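Side-chain contact in protocadherin-19 isoform 1 (PDB 5CO1), which mediates calcium-dependent homophilic cell adhesion, robustly when complexed with a classical cadherin partner, and is essential for early neurulation of the anterior neural plate: residues A[2-6]-A[7-11]. Residues are numbered along the deposited sequence; the frame is centred on the assembly and turned at random.
Sequences PVFDE and PVYTV
Tyr9 carries its CG beside its own backbone N and anti to the carbonyl carbon (chi1 -58°), which swings the ring back along the chain toward Glu6, while Phe4, its CG likewise beside the backbone N (chi1 -75°), crosses the Tyr9 side chain at about a right angle; its CB and near ring edge meet the tyrosine hydroxyl, which lies close to the Phe4 ring plane. The contact lies at the start of a cadherin repeat, a Greek-key beta-sandwich, where the turn at Glu6 and Pro7 leads into strand 8-14. Tyrosine suits this position because it combines a broad ring with a polar end: the backbone N of Glu6 donates to Tyr9 OH at 3.1 Å, nearly straight (176°). Over one face of the same ring sits Glu6 CB, 3.6 Å above the plane and displaced toward the rim, making a CH-pi contact; the chain, bent at chi2, carries the carboxylate away from the ring, as suits a charged residue at an exposed position. Proline fits the bend, since its closed ring restricts the backbone there and lies side by side with Glu6. Phenylalanine supplies apolar bulk, buried against Ala28, Ala84 and Cys96; Tyr9 also packs on Cys96. Backbone hydrogen bonds between Val3 and Ala28, and between Tyr9 and both Lys97 and Ile99, join 2-6 to the loop at Ala28 and 7-11 to strand 94-103. At the phenol end, Phe4 CB approaches near the plane of the Tyr9 ring, 3.5 Å from Tyr9 OH.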
ATOM      1  N   PRO A   2      40.362   2.547   5.386  1.00 73.48           N
ATOM      2  CA  PRO A   2      39.417   2.026   4.413  1.00 69.20           C
ATOM      3  C   PRO A   2      38.728   3.110   3.596  1.00 60.30           C
ATOM      4  O   PRO A   2      38.766   4.284   3.953  1.00 52.74           O
ATOM      5  CB  PRO A   2      38.391   1.286   5.278  1.00 74.79           C
ATOM      6  CG  PRO A   2      38.545   1.856   6.647  1.00 75.10           C
ATOM      7  CD  PRO A   2      40.001   2.156   6.758  1.00 75.35           C
ATOM      8  N   VAL A   3      38.188   2.702   2.454  1.00 57.22           N
ATOM      9  CA  VAL A   3      37.479   3.585   1.541  1.00 52.55           C
ATOM     10  C   VAL A   3      36.452   2.700   0.869  1.00 51.82           C
ATOM     11  O   VAL A   3      36.834   1.702   0.301  1.00 60.71           O
ATOM     12  CB  VAL A   3      38.394   4.119   0.433  1.00 52.69           C
ATOM     13  CG1 VAL A   3      37.636   5.054  -0.478  1.00 53.77           C
ATOM     14  CG2 VAL A   3      39.614   4.822   1.006  1.00 57.04           C
ATOM     15  N   PHE A   4      35.165   3.028   0.989  1.00 47.66           N
ATOM     16  CA  PHE A   4      34.102   2.309   0.306  1.00 46.96           C
ATOM     17  C   PHE A   4      34.213   2.506  -1.209  1.00 51.56           C
ATOM     18  O   PHE A   4      34.617   3.574  -1.675  1.00 52.23           O
ATOM     19  CB  PHE A   4      32.720   2.763   0.804  1.00 48.11           C
ATOM     20  CG  PHE A   4      32.359   2.236   2.164  1.00 49.87           C
ATOM     21  CD1 PHE A   4      31.899   0.931   2.321  1.00 49.38           C
ATOM     22  CD2 PHE A   4      32.544   3.016   3.302  1.00 57.09           C
ATOM     23  CE1 PHE A   4      31.634   0.409   3.584  1.00 49.71           C
ATOM     24  CE2 PHE A   4      32.265   2.506   4.571  1.00 57.65           C
ATOM     25  CZ  PHE A   4      31.782   1.211   4.709  1.00 55.13           C
ATOM     26  N   ASP A   5      33.900   1.456  -1.975  1.00 51.28           N
ATOM     27  CA  ASP A   5      34.094   1.490  -3.425  1.00 51.12           C
ATOM     28  C   ASP A   5      33.345   2.678  -3.973  1.00 48.12           C
ATOM     29  O   ASP A   5      33.856   3.422  -4.788  1.00 56.12           O
ATOM     30  CB  ASP A   5      33.629   0.187  -4.114  1.00 58.09           C
ATOM     31  CG  ASP A   5      34.531  -1.049  -3.785  1.00 64.90           C
ATOM     32  OD1 ASP A   5      35.735  -0.880  -3.540  1.00 83.90           O
ATOM     33  OD2 ASP A   5      34.047  -2.208  -3.807  1.00 74.08           O
ATOM     34  N   GLU A   6      32.132   2.873  -3.497  1.00 51.40           N
ATOM     35  CA  GLU A   6      31.347   4.035  -3.870  1.00 53.11           C
ATOM     36  C   GLU A   6      31.015   4.779  -2.600  1.00 50.33           C
ATOM     37  O   GLU A   6      31.007   4.183  -1.532  1.00 52.93           O
ATOM     38  CB  GLU A   6      30.066   3.599  -4.590  1.00 56.61           C
ATOM     39  CG  GLU A   6      30.287   3.093  -6.012  1.00 65.99           C
ATOM     40  CD  GLU A   6      30.876   4.159  -6.934  1.00 79.39           C
ATOM     41  OE1 GLU A   6      32.117   4.237  -7.016  1.00 95.86           O
ATOM     42  OE2 GLU A   6      30.115   4.961  -7.531  1.00 90.30           O
ATOM     43  N   PRO A   7      30.834   6.101  -2.695  1.00 54.65           N
ATOM     44  CA  PRO A   7      30.301   6.952  -1.591  1.00 54.52           C
ATOM     45  C   PRO A   7      28.804   6.734  -1.237  1.00 55.49           C
ATOM     46  O   PRO A   7      28.414   6.976  -0.101  1.00 57.79           O
ATOM     47  CB  PRO A   7      30.490   8.391  -2.130  1.00 52.07           C
ATOM     48  CG  PRO A   7      30.605   8.252  -3.623  1.00 53.52           C
ATOM     49  CD  PRO A   7      31.187   6.887  -3.899  1.00 53.05           C
ATOM     50  N   VAL A   8      27.977   6.472  -2.250  1.00 55.00           N
ATOM     51  CA  VAL A   8      26.548   6.218  -2.093  1.00 55.34           C
ATOM     52  C   VAL A   8      26.108   5.003  -2.939  1.00 54.42           C
ATOM     53  O   VAL A   8      26.464   4.900  -4.091  1.00 51.30           O
ATOM     54  CB  VAL A   8      25.738   7.428  -2.589  1.00 59.86           C
ATOM     55  CG1 VAL A   8      24.241   7.137  -2.551  1.00 63.61           C
ATOM     56  CG2 VAL A   8      26.066   8.660  -1.762  1.00 61.26           C
ATOM     57  N   TYR A   9      25.279   4.129  -2.378  1.00 53.54           N
ATOM     58  CA  TYR A   9      24.828   2.930  -3.065  1.00 52.05           C
ATOM     59  C   TYR A   9      23.315   2.960  -3.016  1.00 53.61           C
ATOM     60  O   TYR A   9      22.762   3.456  -2.049  1.00 54.14           O
ATOM     61  CB  TYR A   9      25.302   1.670  -2.335  1.00 52.08           C
ATOM     62  CG  TYR A   9      26.798   1.536  -2.148  1.00 52.82           C
ATOM     63  CD1 TYR A   9      27.419   2.005  -0.988  1.00 57.05           C
ATOM     64  CD2 TYR A   9      27.568   0.817  -3.043  1.00 49.62           C
ATOM     65  CE1 TYR A   9      28.771   1.804  -0.756  1.00 53.15           C
ATOM     66  CE2 TYR A   9      28.917   0.615  -2.825  1.00 49.57           C
ATOM     67  CZ  TYR A   9      29.516   1.108  -1.680  1.00 52.97           C
ATOM     68  OH  TYR A   9      30.864   0.904  -1.457  1.00 52.52           O
ATOM     69  N   THR A  10      22.650   2.526  -4.095  1.00 57.81           N
ATOM     70  CA  THR A  10      21.185   2.423  -4.109  1.00 56.48           C
ATOM     71  C   THR A  10      20.711   1.071  -4.603  1.00 47.76           C
ATOM     72  O   THR A  10      21.183   0.555  -5.574  1.00 46.61           O
ATOM     73  CB  THR A  10      20.498   3.552  -4.920  1.00 62.34           C
ATOM     74  OG1 THR A  10      20.737   3.371  -6.312  1.00 73.60           O
ATOM     75  CG2 THR A  10      21.010   4.933  -4.513  1.00 63.90           C
ATOM     76  N   VAL A  11      19.836   0.449  -3.843  1.00 52.05           N
ATOM     77  CA  VAL A  11      19.507  -0.946  -4.060  1.00 53.84           C
ATOM     78  C   VAL A  11      18.010  -1.022  -4.013  1.00 49.74           C
ATOM     79  O   VAL A  11      17.378  -0.227  -3.327  1.00 41.87           O
ATOM     80  CB  VAL A  11      20.103  -1.896  -2.989  1.00 53.21           C
ATOM     81  CG1 VAL A  11      21.540  -2.237  -3.333  1.00 57.58           C
ATOM     82  CG2 VAL A  11      20.085  -1.229  -1.644  1.00 56.32           C
TER